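Local coordinates for protein arylmalonate decarboxylase (Bordetella bronchiseptica, PDB 3IXL) that catalyses the decarboxylation of 2-aryl-2-methylmalonates to 2-arylpropionates, taking up a proton and releasing carbon dioxide, at residues Pro32-Gly37 against Arg60-Gln65; Pro7-Ile12 against Ala67-Leu72; Pro100-Ser105 against Val220-Gly225. The protein carries 2 engineered substitutions. All blocks are in the same frame, centred on the assembly; numbering follows the deposited sequence.

Contact 1 of 3, residues Pro32-Gly37 against Arg60-Gln65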
ATOM      1  N   PRO A  32     -18.607  -0.909  -0.358  1.00  8.16           N
ATOM      2  CA  PRO A  32     -18.427  -1.516  -1.681  1.00  7.97           C
ATOM      3  C   PRO A  32     -17.118  -1.101  -2.353  1.00  7.78           C
ATOM      4  O   PRO A  32     -16.793   0.094  -2.444  1.00  7.96           O
ATOM      5  CB  PRO A  32     -19.619  -0.981  -2.472  1.00  8.08           C
ATOM      6  CG  PRO A  32     -19.878   0.380  -1.863  1.00  8.39           C
ATOM      7  CD  PRO A  32     -19.472   0.287  -0.410  1.00  8.61           C
ATOM      8  N   PHE A  33     -16.382  -2.092  -2.821  1.00  7.05           N
ATOM      9  CA  PHE A  33     -15.159  -1.867  -3.582  1.00  6.89           C
ATOM     10  C   PHE A  33     -15.283  -2.533  -4.934  1.00  7.02           C
ATOM     11  O   PHE A  33     -15.837  -3.626  -5.029  1.00  7.19           O
ATOM     12  CB  PHE A  33     -13.951  -2.454  -2.844  1.00  6.98           C
ATOM     13  CG  PHE A  33     -13.688  -1.815  -1.519  1.00  6.13           C
ATOM     14  CD1 PHE A  33     -14.204  -2.377  -0.348  1.00  6.99           C
ATOM     15  CD2 PHE A  33     -12.934  -0.649  -1.418  1.00  6.43           C
ATOM     16  CE1 PHE A  33     -13.982  -1.786   0.890  1.00  7.09           C
ATOM     17  CE2 PHE A  33     -12.706  -0.052  -0.175  1.00  7.03           C
ATOM     18  CZ  PHE A  33     -13.235  -0.612   0.975  1.00  6.63           C
ATOM     19  N   ILE A  34     -14.779  -1.876  -5.974  1.00  6.32           N
ATOM     20  CA  ILE A  34     -14.696  -2.470  -7.301  1.00  6.56           C
ATOM     21  C   ILE A  34     -13.266  -2.359  -7.775  1.00  6.52           C
ATOM     22  O   ILE A  34     -12.535  -1.467  -7.323  1.00  7.01           O
ATOM     23  CB  ILE A  34     -15.680  -1.823  -8.314  1.00  6.74           C
ATOM     24  CG1 ILE A  34     -15.439  -0.313  -8.444  1.00  7.04           C
ATOM     25  CG2 ILE A  34     -17.131  -2.146  -7.925  1.00  7.69           C
ATOM     26  CD1 ILE A  34     -16.232   0.357  -9.577  1.00  7.83           C
ATOM     27  N   ALA A  35     -12.853  -3.264  -8.656  1.00  6.52           N
ATOM     28  CA  ALA A  35     -11.455  -3.325  -9.048  1.00  6.91           C
ATOM     29  C   ALA A  35     -11.291  -3.613 -10.517  1.00  7.14           C
ATOM     30  O   ALA A  35     -12.200  -4.115 -11.174  1.00  8.00           O
ATOM     31  CB  ALA A  35     -10.687  -4.339  -8.202  1.00  7.39           C
ATOM     32  N   SER A  36     -10.122  -3.253 -11.017  1.00  7.27           N
ATOM     33  CA  SER A  36      -9.764  -3.453 -12.402  1.00  7.75           C
ATOM     34  C   SER A  36      -8.288  -3.844 -12.417  1.00  7.97           C
ATOM     35  O   SER A  36      -7.461  -3.198 -11.757  1.00  7.89           O
ATOM     36  CB  SER A  36     -10.028  -2.176 -13.195  1.00  8.16           C
ATOM     37  OG  SER A  36      -9.920  -2.417 -14.591  1.00 10.80           O
ATOM     38  N   GLY A  37      -7.964  -4.913 -13.145  1.00  8.26           N
ATOM     39  CA  GLY A  37      -6.638  -5.529 -13.084  1.00  8.61           C
ATOM     40  C   GLY A  37      -5.673  -5.191 -14.198  1.00  9.18           C
ATOM     41  O   GLY A  37      -6.038  -5.211 -15.376  1.00  9.75           O
ATOM     42  N   ARG A  60     -10.154   5.402 -15.831  1.00  9.06           N
ATOM     43  CA  ARG A  60     -11.319   5.792 -16.614  1.00  9.92           C
ATOM     44  C   ARG A  60     -12.406   4.712 -16.581  1.00  9.63           C
ATOM     45  O   ARG A  60     -13.594   5.040 -16.467  1.00  9.32           O
ATOM     46  CB  ARG A  60     -10.922   6.078 -18.059  1.00 10.92           C
ATOM     47  CG  ARG A  60     -10.105   7.346 -18.282  1.00 15.26           C
ATOM     48  CD  ARG A  60      -9.847   7.519 -19.785  1.00 21.51           C
ATOM     49  NE  ARG A  60      -9.025   8.682 -20.115  1.00 25.90           N
ATOM     50  CZ  ARG A  60      -9.501   9.907 -20.334  1.00 27.43           C
ATOM     51  NH1 ARG A  60     -10.805  10.152 -20.250  1.00 28.00           N
ATOM     52  NH2 ARG A  60      -8.666  10.894 -20.632  1.00 28.40           N
ATOM     53  N   ARG A  61     -12.009   3.437 -16.666  1.00  9.57           N
ATOM     54  CA  ARG A  61     -12.994   2.352 -16.573  1.00 10.01           C
ATOM     55  C   ARG A  61     -13.733   2.421 -15.245  1.00  9.22           C
ATOM     56  O   ARG A  61     -14.964   2.357 -15.194  1.00  9.63           O
ATOM     57  CB  ARG A  61     -12.366   0.962 -16.736  1.00 10.35           C
ATOM     58  CG  ARG A  61     -13.432  -0.132 -16.625  1.00 13.42           C
ATOM     59  CD  ARG A  61     -12.879  -1.505 -16.378  1.00 17.29           C
ATOM     60  NE  ARG A  61     -13.961  -2.431 -16.028  1.00 18.26           N
ATOM     61  CZ  ARG A  61     -13.797  -3.562 -15.344  1.00 19.85           C
ATOM     62  NH1 ARG A  61     -12.587  -3.913 -14.917  1.00 19.99           N
ATOM     63  NH2 ARG A  61     -14.845  -4.337 -15.068  1.00 19.75           N
ATOM     64  N   LEU A  62     -12.977   2.559 -14.160  1.00  8.15           N
ATOM     65  CA  LEU A  62     -13.589   2.644 -12.835  1.00  7.79           C
ATOM     66  C   LEU A  62     -14.515   3.858 -12.689  1.00  7.87           C
ATOM     67  O   LEU A  62     -15.569   3.770 -12.052  1.00  8.36           O
ATOM     68  CB  LEU A  62     -12.506   2.628 -11.743  1.00  7.74           C
ATOM     69  CG  LEU A  62     -11.730   1.304 -11.649  1.00  7.90           C
ATOM     70  CD1 LEU A  62     -10.403   1.523 -10.940  1.00  7.99           C
ATOM     71  CD2 LEU A  62     -12.540   0.214 -10.956  1.00  7.79           C
ATOM     72  N   GLN A  63     -14.116   4.986 -13.278  1.00  8.42           N
ATOM     73  CA  GLN A  63     -14.978   6.160 -13.314  1.00  9.08           C
ATOM     74  C   GLN A  63     -16.308   5.850 -14.012  1.00  9.17           C
ATOM     75  O   GLN A  63     -17.369   6.196 -13.498  1.00  8.68           O
ATOM     76  CB  GLN A  63     -14.271   7.337 -14.004  1.00  9.35           C
ATOM     77  CG  GLN A  63     -15.075   8.648 -13.985  1.00 11.56           C
ATOM     78  CD  GLN A  63     -16.025   8.789 -15.162  1.00 15.38           C
ATOM     79  OE1 GLN A  63     -15.760   8.295 -16.258  1.00 18.54           O
ATOM     80  NE2 GLN A  63     -17.143   9.471 -14.936  1.00 17.86           N
ATOM     81  N   LYS A  64     -16.228   5.196 -15.165  1.00  9.43           N
ATOM     82  CA  LYS A  64     -17.444   4.856 -15.913  1.00 10.14           C
ATOM     83  C   LYS A  64     -18.349   3.932 -15.097  1.00 10.52           C
ATOM     84  O   LYS A  64     -19.582   4.007 -15.196  1.00 11.27           O
ATOM     85  CB  LYS A  64     -17.103   4.201 -17.246  1.00 11.24           C
ATOM     86  CG  LYS A  64     -16.429   5.113 -18.248  1.00 13.74           C
ATOM     87  CD  LYS A  64     -16.368   4.440 -19.610  1.00 20.17           C
ATOM     88  CE  LYS A  64     -15.042   4.703 -20.313  1.00 22.83           C
ATOM     89  NZ  LYS A  64     -13.931   3.823 -19.818  1.00 25.11           N
ATOM     90  N   GLN A  65     -17.738   3.066 -14.293  1.00  9.68           N
ATOM     91  CA  GLN A  65     -18.496   2.173 -13.408  1.00  9.59           C
ATOM     92  C   GLN A  65     -19.127   2.866 -12.201  1.00  9.56           C
ATOM     93  O   GLN A  65     -19.812   2.226 -11.398  1.00  9.59           O
ATOM     94  CB  GLN A  65     -17.600   1.039 -12.916  1.00  9.79           C
ATOM     95  CG  GLN A  65     -17.189   0.061 -13.981  1.00 10.67           C
ATOM     96  CD  GLN A  65     -16.354  -1.057 -13.402  1.00 12.89           C
ATOM     97  OE1 GLN A  65     -16.831  -2.177 -13.227  1.00 17.70           O
ATOM     98  NE2 GLN A  65     -15.117  -0.748 -13.054  1.00 12.40           N
TER
HETATM   99  O   HOH W   1     -14.720  -3.078 -11.581  1.00 15.43           O
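S36 and L62 mark the closest backbone approach here, with their CA atoms 7.2 Å apart. Strand 33-37 and the C-terminal turns of helix 55-64 run roughly antiparallel: the short axes of 33-37 and 60-64 make an angle of 147° and come within 8.8 Å, so side chains fill the interval. I34 and S36, two residues apart on the strand, both direct their CB atoms at the helix, whereas A35 between them directs its own away.

The apolar centre is I34 between L62 and Q65. With chi1 at 58°, CG1 of I34 sits between the backbone N and the carbonyl carbon, and this sends the CG1-CD1 arm over to the helix. CG1 lies 3.9 Å from CD2 of L62, and CD1 ends 3.7 Å from CB of Q65; in each pair the side chains pass alongside in opposite directions.

The polar half belongs to R61, whose extended chain reaches along to S36. NH1 donates to OG of S36 over 3.1 Å, with an N-H...O angle of 153°, and OG lies close to the guanidinium plane, so the bond is made at the edge. NE2 of Q65 stands over one guanidinium face, offset toward its rim. A water joins the segments next to it, donating to the A35 carbonyl O and accepting from Q65 NE2, each at 2.8 Å.

The helix belongs to the beta-alpha-beta crossover that connects strand 33-37 to 67-72, with 8-13 between them in the sheet. OG of S36 also hydrogen-bonds ND1 of H58, one turn before L62. The contact thus combines an apolar seam with a polar border, R61 and H58 on one hydroxyl, that joins the outermost strand to the helix packed on it.

Contact 2 of 3, residues Pro7-Ile12 against Ala67-Leu72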
ATOM      1  N   PRO A   7     -21.075   5.573  -1.742  1.00 22.52           N
ATOM      2  CA  PRO A   7     -19.959   5.723  -2.677  1.00 20.76           C
ATOM      3  C   PRO A   7     -19.191   4.417  -2.889  1.00 18.56           C
ATOM      4  O   PRO A   7     -18.820   3.732  -1.930  1.00 18.45           O
ATOM      5  CB  PRO A   7     -19.066   6.782  -2.009  1.00 21.47           C
ATOM      6  CG  PRO A   7     -19.435   6.753  -0.576  1.00 22.52           C
ATOM      7  CD  PRO A   7     -20.892   6.402  -0.536  1.00 22.67           C
ATOM      8  N   THR A   8     -18.986   4.078  -4.153  1.00 15.92           N
ATOM      9  CA  THR A   8     -18.160   2.945  -4.537  1.00 14.39           C
ATOM     10  C   THR A   8     -16.705   3.403  -4.556  1.00 12.09           C
ATOM     11  O   THR A   8     -16.403   4.510  -4.992  1.00 11.92           O
ATOM     12  CB  THR A   8     -18.585   2.441  -5.916  1.00 14.93           C
ATOM     13  OG1 THR A   8     -19.955   2.015  -5.853  1.00 17.40           O
ATOM     14  CG2 THR A   8     -17.750   1.286  -6.345  1.00 16.12           C
ATOM     15  N   ILE A   9     -15.809   2.569  -4.040  1.00  9.54           N
ATOM     16  CA  ILE A   9     -14.382   2.878  -4.093  1.00  9.02           C
ATOM     17  C   ILE A   9     -13.732   1.991  -5.144  1.00  7.83           C
ATOM     18  O   ILE A   9     -13.856   0.765  -5.082  1.00  7.10           O
ATOM     19  CB  ILE A   9     -13.720   2.702  -2.713  1.00  9.20           C
ATOM     20  CG1 ILE A   9     -14.242   3.789  -1.764  1.00 10.72           C
ATOM     21  CG2 ILE A   9     -12.186   2.756  -2.833  1.00  9.65           C
ATOM     22  CD1 ILE A   9     -13.905   3.572  -0.312  1.00 13.54           C
ATOM     23  N   GLY A  10     -13.069   2.609  -6.117  1.00  7.12           N
ATOM     24  CA  GLY A  10     -12.445   1.876  -7.206  1.00  6.80           C
ATOM     25  C   GLY A  10     -10.966   1.644  -6.975  1.00  6.30           C
ATOM     26  O   GLY A  10     -10.262   2.547  -6.490  1.00  6.28           O
ATOM     27  N   MET A  11     -10.495   0.456  -7.344  1.00  5.66           N
ATOM     28  CA  MET A  11      -9.095   0.063  -7.116  1.00  5.43           C
ATOM     29  C   MET A  11      -8.468  -0.534  -8.359  1.00  5.90           C
ATOM     30  O   MET A  11      -9.027  -1.450  -8.952  1.00  6.25           O
ATOM     31  CB  MET A  11      -9.018  -0.919  -5.949  1.00  6.06           C
ATOM     32  CG  MET A  11      -9.375  -0.234  -4.646  1.00  6.74           C
ATOM     33  SD  MET A  11      -9.247  -1.296  -3.208  1.00  7.10           S
ATOM     34  CE  MET A  11      -9.152  -0.032  -1.927  1.00  7.45           C
ATOM     35  N   ILE A  12      -7.315  -0.005  -8.750  1.00  5.60           N
ATOM     36  CA  ILE A  12      -6.520  -0.566  -9.834  1.00  5.55           C
ATOM     37  C   ILE A  12      -5.505  -1.506  -9.185  1.00  5.76           C
ATOM     38  O   ILE A  12      -4.719  -1.071  -8.337  1.00  5.56           O
ATOM     39  CB  ILE A  12      -5.806   0.535 -10.643  1.00  5.65           C
ATOM     40  CG1 ILE A  12      -6.813   1.552 -11.195  1.00  6.21           C
ATOM     41  CG2 ILE A  12      -5.004  -0.094 -11.786  1.00  5.94           C
ATOM     42  CD1 ILE A  12      -6.160   2.808 -11.741  1.00  7.69           C
ATOM     43  N   ALA A  67     -17.391   4.738  -9.797  1.00  8.96           N
ATOM     44  CA  ALA A  67     -16.502   4.916  -8.651  1.00  8.97           C
ATOM     45  C   ALA A  67     -16.499   6.356  -8.171  1.00  8.94           C
ATOM     46  O   ALA A  67     -16.500   7.283  -8.991  1.00  9.44           O
ATOM     47  CB  ALA A  67     -15.088   4.490  -9.004  1.00  8.98           C
ATOM     48  N   ALA A  68     -16.473   6.538  -6.853  1.00  9.17           N
ATOM     49  CA  ALA A  68     -16.386   7.880  -6.263  1.00  9.57           C
ATOM     50  C   ALA A  68     -14.935   8.319  -6.078  1.00  9.94           C
ATOM     51  O   ALA A  68     -14.647   9.518  -6.013  1.00 11.16           O
ATOM     52  CB  ALA A  68     -17.116   7.917  -4.930  1.00  9.91           C
ATOM     53  N   VAL A  69     -14.034   7.344  -5.952  1.00  9.27           N
ATOM     54  CA  VAL A  69     -12.596   7.594  -5.822  1.00  9.20           C
ATOM     55  C   VAL A  69     -11.868   6.443  -6.502  1.00  8.28           C
ATOM     56  O   VAL A  69     -12.424   5.341  -6.631  1.00  8.28           O
ATOM     57  CB  VAL A  69     -12.146   7.670  -4.346  1.00 10.06           C
ATOM     58  CG1 VAL A  69     -12.910   8.747  -3.576  1.00 12.45           C
ATOM     59  CG2 VAL A  69     -12.325   6.360  -3.683  1.00 10.96           C
ATOM     60  N   VAL A  70     -10.647   6.695  -6.966  1.00  6.94           N
ATOM     61  CA  VAL A  70      -9.832   5.645  -7.563  1.00  6.93           C
ATOM     62  C   VAL A  70      -8.480   5.613  -6.875  1.00  6.40           C
ATOM     63  O   VAL A  70      -7.850   6.666  -6.695  1.00  7.02           O
ATOM     64  CB  VAL A  70      -9.635   5.879  -9.069  1.00  6.81           C
ATOM     65  CG1 VAL A  70      -8.628   4.883  -9.635  1.00  7.59           C
ATOM     66  CG2 VAL A  70     -10.989   5.758  -9.800  1.00  7.92           C
ATOM     67  N   SER A  71      -8.047   4.419  -6.470  1.00  5.67           N
ATOM     68  CA  SER A  71      -6.703   4.229  -5.930  1.00  5.81           C
ATOM     69  C   SER A  71      -5.922   3.228  -6.753  1.00  5.95           C
ATOM     70  O   SER A  71      -6.422   2.143  -7.061  1.00  5.84           O
ATOM     71  CB  SER A  71      -6.759   3.733  -4.486  1.00  5.76           C
ATOM     72  OG  SER A  71      -5.434   3.456  -4.046  1.00  7.05           O
ATOM     73  N   LEU A  72      -4.692   3.589  -7.103  1.00  5.42           N
ATOM     74  CA  LEU A  72      -3.759   2.632  -7.671  1.00  6.08           C
ATOM     75  C   LEU A  72      -3.181   1.829  -6.510  1.00  5.52           C
ATOM     76  O   LEU A  72      -2.330   2.324  -5.757  1.00  5.60           O
ATOM     77  CB  LEU A  72      -2.647   3.341  -8.454  1.00  5.99           C
ATOM     78  CG  LEU A  72      -1.521   2.440  -8.968  1.00  7.40           C
ATOM     79  CD1 LEU A  72      -2.048   1.335  -9.874  1.00  8.17           C
ATOM     80  CD2 LEU A  72      -0.468   3.242  -9.718  1.00  7.95           C
TER
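G10 is gripped on both of its backbone polar atoms by the neighbouring strand: its N donates to V69 O over 2.9 Å, and its O accepts from S71 N at an N-H...O angle of 161°. I12 N then bonds S71 O, and at the other end A68 N reaches T8 O over 2.8 Å. The last bond lies where the chain turns a corner at A68. CA-H...O contacts from V70 to G10 O and from M11 to S71 O supplement the N-H bonds. Strands 8-12 and 69-72 run parallel, with 24° between their axes. This is the central strand pair of a parallel alpha/beta sheet with helices on either side; beyond it, M73 and C74, the latter an engineered residue, continue into the phenylacetic acid pocket.

Packing follows on both faces of the sheet. I9 and V69 lie side by side on the face covered by helix 211-222. Here CG2 of V69, placed between its own backbone N and carbonyl carbon by chi1 -57° for CG1, meets CG2 of I9 at 3.7 Å. On the reverse face I12 bridges two residues: its CD1 comes 3.9 Å from CG1 of V70, while its CG2 lies 3.8 Å from CD1 of L72. Helix 55-64 closes over this side, with L62 touching both I12 and V70. At the margin CB of P7 rests 3.7 Å from CB of A68.

Polar pairing thus stays in the backbone: buried N-H and C=O groups find partners in the adjacent strand, and I9 and V69 can pack on one face and I12, V70 and L72 on the other through carbon alone.

Contact 3 of 3, residues Pro100-Ser105 against Val220-Gly225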
ATOM      1  N   PRO A 100     -11.475  12.138  -7.202  1.00  8.35           N
ATOM      2  CA  PRO A 100     -10.358  12.033  -6.254  1.00  8.07           C
ATOM      3  C   PRO A 100      -9.581  10.756  -6.558  1.00  7.73           C
ATOM      4  O   PRO A 100     -10.176   9.671  -6.653  1.00  7.55           O
ATOM      5  CB  PRO A 100     -11.050  11.899  -4.898  1.00  8.67           C
ATOM      6  CG  PRO A 100     -12.450  12.436  -5.120  1.00  8.64           C
ATOM      7  CD  PRO A 100     -12.788  12.131  -6.529  1.00  8.10           C
ATOM      8  N   CYS A 101      -8.277  10.889  -6.755  1.00  6.92           N
ATOM      9  CA  CYS A 101      -7.418   9.758  -7.046  1.00  7.21           C
ATOM     10  C   CYS A 101      -6.257   9.719  -6.075  1.00  6.51           C
ATOM     11  O   CYS A 101      -5.805  10.747  -5.564  1.00  7.87           O
ATOM     12  CB  CYS A 101      -6.884   9.842  -8.470  1.00  7.31           C
ATOM     13  SG  CYS A 101      -8.157   9.603  -9.738  1.00  8.71           S
ATOM     14  N   THR A 102      -5.775   8.510  -5.826  1.00  6.58           N
ATOM     15  CA  THR A 102      -4.650   8.308  -4.929  1.00  6.12           C
ATOM     16  C   THR A 102      -3.871   7.065  -5.335  1.00  6.11           C
ATOM     17  O   THR A 102      -4.226   6.387  -6.301  1.00  5.93           O
ATOM     18  CB  THR A 102      -5.122   8.248  -3.460  1.00  6.07           C
ATOM     19  OG1 THR A 102      -3.982   8.285  -2.598  1.00  6.55           O
ATOM     20  CG2 THR A 102      -5.991   7.002  -3.192  1.00  6.95           C
ATOM     21  N   THR A 103      -2.782   6.791  -4.622  1.00  6.02           N
ATOM     22  CA  THR A 103      -1.955   5.610  -4.878  1.00  5.59           C
ATOM     23  C   THR A 103      -1.565   4.987  -3.542  1.00  5.20           C
ATOM     24  O   THR A 103      -1.602   5.647  -2.493  1.00  5.63           O
ATOM     25  CB  THR A 103      -0.634   5.931  -5.595  1.00  6.47           C
ATOM     26  OG1 THR A 103       0.255   6.602  -4.691  1.00  6.75           O
ATOM     27  CG2 THR A 103      -0.844   6.757  -6.877  1.00  7.25           C
ATOM     28  N   MET A 104      -1.166   3.718  -3.590  1.00  4.74           N
ATOM     29  CA  MET A 104      -0.727   3.022  -2.395  1.00  5.16           C
ATOM     30  C   MET A 104       0.542   3.646  -1.796  1.00  5.17           C
ATOM     31  O   MET A 104       0.748   3.576  -0.585  1.00  4.83           O
ATOM     32  CB  MET A 104      -0.545   1.532  -2.702  1.00  5.07           C
ATOM     33  CG  MET A 104      -0.208   0.646  -1.512  1.00  5.94           C
ATOM     34  SD  MET A 104      -0.358  -1.087  -1.991  1.00  6.49           S
ATOM     35  CE  MET A 104      -2.122  -1.319  -1.846  1.00  7.04           C
ATOM     36  N   SER A 105       1.381   4.264  -2.625  1.00  4.95           N
ATOM     37  CA  SER A 105       2.528   4.997  -2.066  1.00  5.38           C
ATOM     38  C   SER A 105       2.094   6.231  -1.282  1.00  5.72           C
ATOM     39  O   SER A 105       2.624   6.502  -0.201  1.00  5.66           O
ATOM     40  CB  SER A 105       3.521   5.388  -3.153  1.00  5.56           C
ATOM     41  OG  SER A 105       4.259   4.256  -3.578  1.00  6.69           O
ATOM     42  N   VAL A 220     -10.557   5.098   1.688  1.00  6.68           N
ATOM     43  CA  VAL A 220     -11.744   5.425   2.478  1.00  8.14           C
ATOM     44  C   VAL A 220     -11.663   6.862   2.984  1.00  8.53           C
ATOM     45  O   VAL A 220     -12.667   7.585   3.012  1.00  8.95           O
ATOM     46  CB  VAL A 220     -11.948   4.409   3.623  1.00  8.09           C
ATOM     47  CG1 VAL A 220     -13.040   4.854   4.569  1.00  9.29           C
ATOM     48  CG2 VAL A 220     -12.271   3.040   3.046  1.00  9.31           C
ATOM     49  N   ARG A 221     -10.461   7.278   3.362  1.00  8.83           N
ATOM     50  CA  ARG A 221     -10.182   8.682   3.707  1.00  9.83           C
ATOM     51  C   ARG A 221     -10.626   9.615   2.577  1.00 10.74           C
ATOM     52  O   ARG A 221     -11.353  10.586   2.807  1.00 11.55           O
ATOM     53  CB  ARG A 221      -8.686   8.869   3.982  1.00  9.68           C
ATOM     54  CG  ARG A 221      -8.258  10.324   4.193  1.00  9.61           C
ATOM     55  CD  ARG A 221      -6.751  10.505   4.104  1.00  9.64           C
ATOM     56  NE  ARG A 221      -6.221  10.196   2.768  1.00  8.94           N
ATOM     57  CZ  ARG A 221      -6.261  11.018   1.716  1.00  9.76           C
ATOM     58  NH1 ARG A 221      -5.722  10.630   0.557  1.00  9.20           N
ATOM     59  NH2 ARG A 221      -6.843  12.218   1.801  1.00 10.19           N
ATOM     60  N   LEU A 222     -10.189   9.302   1.358  1.00 11.50           N
ATOM     61  CA  LEU A 222     -10.476  10.123   0.184  1.00 13.52           C
ATOM     62  C   LEU A 222     -11.950  10.164  -0.164  1.00 14.23           C
ATOM     63  O   LEU A 222     -12.426  11.144  -0.748  1.00 14.93           O
ATOM     64  CB  LEU A 222      -9.701   9.604  -1.022  1.00 14.22           C
ATOM     65  CG  LEU A 222      -8.553  10.433  -1.580  1.00 17.17           C
ATOM     66  CD1 LEU A 222      -8.334  10.004  -3.016  1.00 18.33           C
ATOM     67  CD2 LEU A 222      -8.842  11.936  -1.513  1.00 17.04           C
ATOM     68  N   ALA A 223     -12.664   9.089   0.168  1.00 14.98           N
ATOM     69  CA  ALA A 223     -14.111   9.008  -0.046  1.00 15.93           C
ATOM     70  C   ALA A 223     -14.902   9.973   0.848  1.00 17.04           C
ATOM     71  O   ALA A 223     -16.082  10.228   0.598  1.00 17.40           O
ATOM     72  CB  ALA A 223     -14.594   7.568   0.142  1.00 15.91           C
ATOM     73  N   GLY A 224     -14.248  10.487   1.890  1.00 17.52           N
ATOM     74  CA  GLY A 224     -14.771  11.596   2.694  1.00 19.37           C
ATOM     75  C   GLY A 224     -16.016  11.351   3.527  1.00 20.47           C
ATOM     76  O   GLY A 224     -16.724  12.300   3.885  1.00 21.19           O
ATOM     77  N   GLY A 225     -16.292  10.091   3.849  1.00 20.93           N
ATOM     78  CA  GLY A 225     -17.442   9.765   4.694  1.00 21.51           C
ATOM     79  C   GLY A 225     -17.057   9.516   6.140  1.00 21.84           C
ATOM     80  O   GLY A 225     -17.924   9.420   7.014  1.00 22.36           O
TER
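L222 of helix 211-222 packs its CD1 against P100, C101 and T102 of the 100-105 segment, and it carries most of the contact. CD1 lies 3.8 Å from CB of P100 and 3.7 Å from CB of T102, and it also touches the carbonyl O of C101. CD2 comes near P100 alone, 4.0 Å from its CB. One methyl therefore meets three successive residues of the strand region, while the other leans on the proline ring carbon. The side chains of T102 and L222 run alongside one another, pointing opposite ways. CA of L222 and CA of P100 are 6.7 Å apart, the nearest backbone approach.

The loose side begins at R221, an exposed residue. Its CB does not face the strand, but the chain bends at chi3 (64°) and brings the guanidinium nearer, until NH1 is 4.3 Å from OG1 of T102. OG1 lies close to the guanidinium plane, at its edge, yet the separation is too long for a direct bond. D218, one turn earlier on the same helix, supplies the connection: its carboxylate makes a salt bridge with NH1 of R221 through OD2 and a hydrogen bond with OG1 of T102 through OD1. Beyond L222, G224, with positive phi, departs from helical backbone angles, and the chain continues through exposed residues.

Chemically, then, a buried threonine offers its carbon side to a leucine and its hydroxyl to an aspartate. Both links attach helix 211-222 to strand 101-103, shortly before that strand passes into helix 104-114, where M104 touches the bound phenylacetic acid.

How the contacts relate
All three contacts reach one four-stranded parallel sheet, ordered 33-37, 8-13, 67-72, 101-103. Contact 2 lies between the strands of contacts 1 and 3; its centre is about 6 Å from that of contact 1 and about 8 Å from that of contact 3, which are about 14 Å apart. I34 bonds through its backbone to I9 and M11, and V70 and L72 likewise to T102 and M104, so the sheet is continuous across the contacts. Along the chain contact 1 is nested within the loop closed by contact 2, and contact 3 follows. Helices 55-64 and 211-222 cover the sheet, the latter arriving from the far end of the sequence, and M104, just after strand 101-103, is part of the ligand pocket.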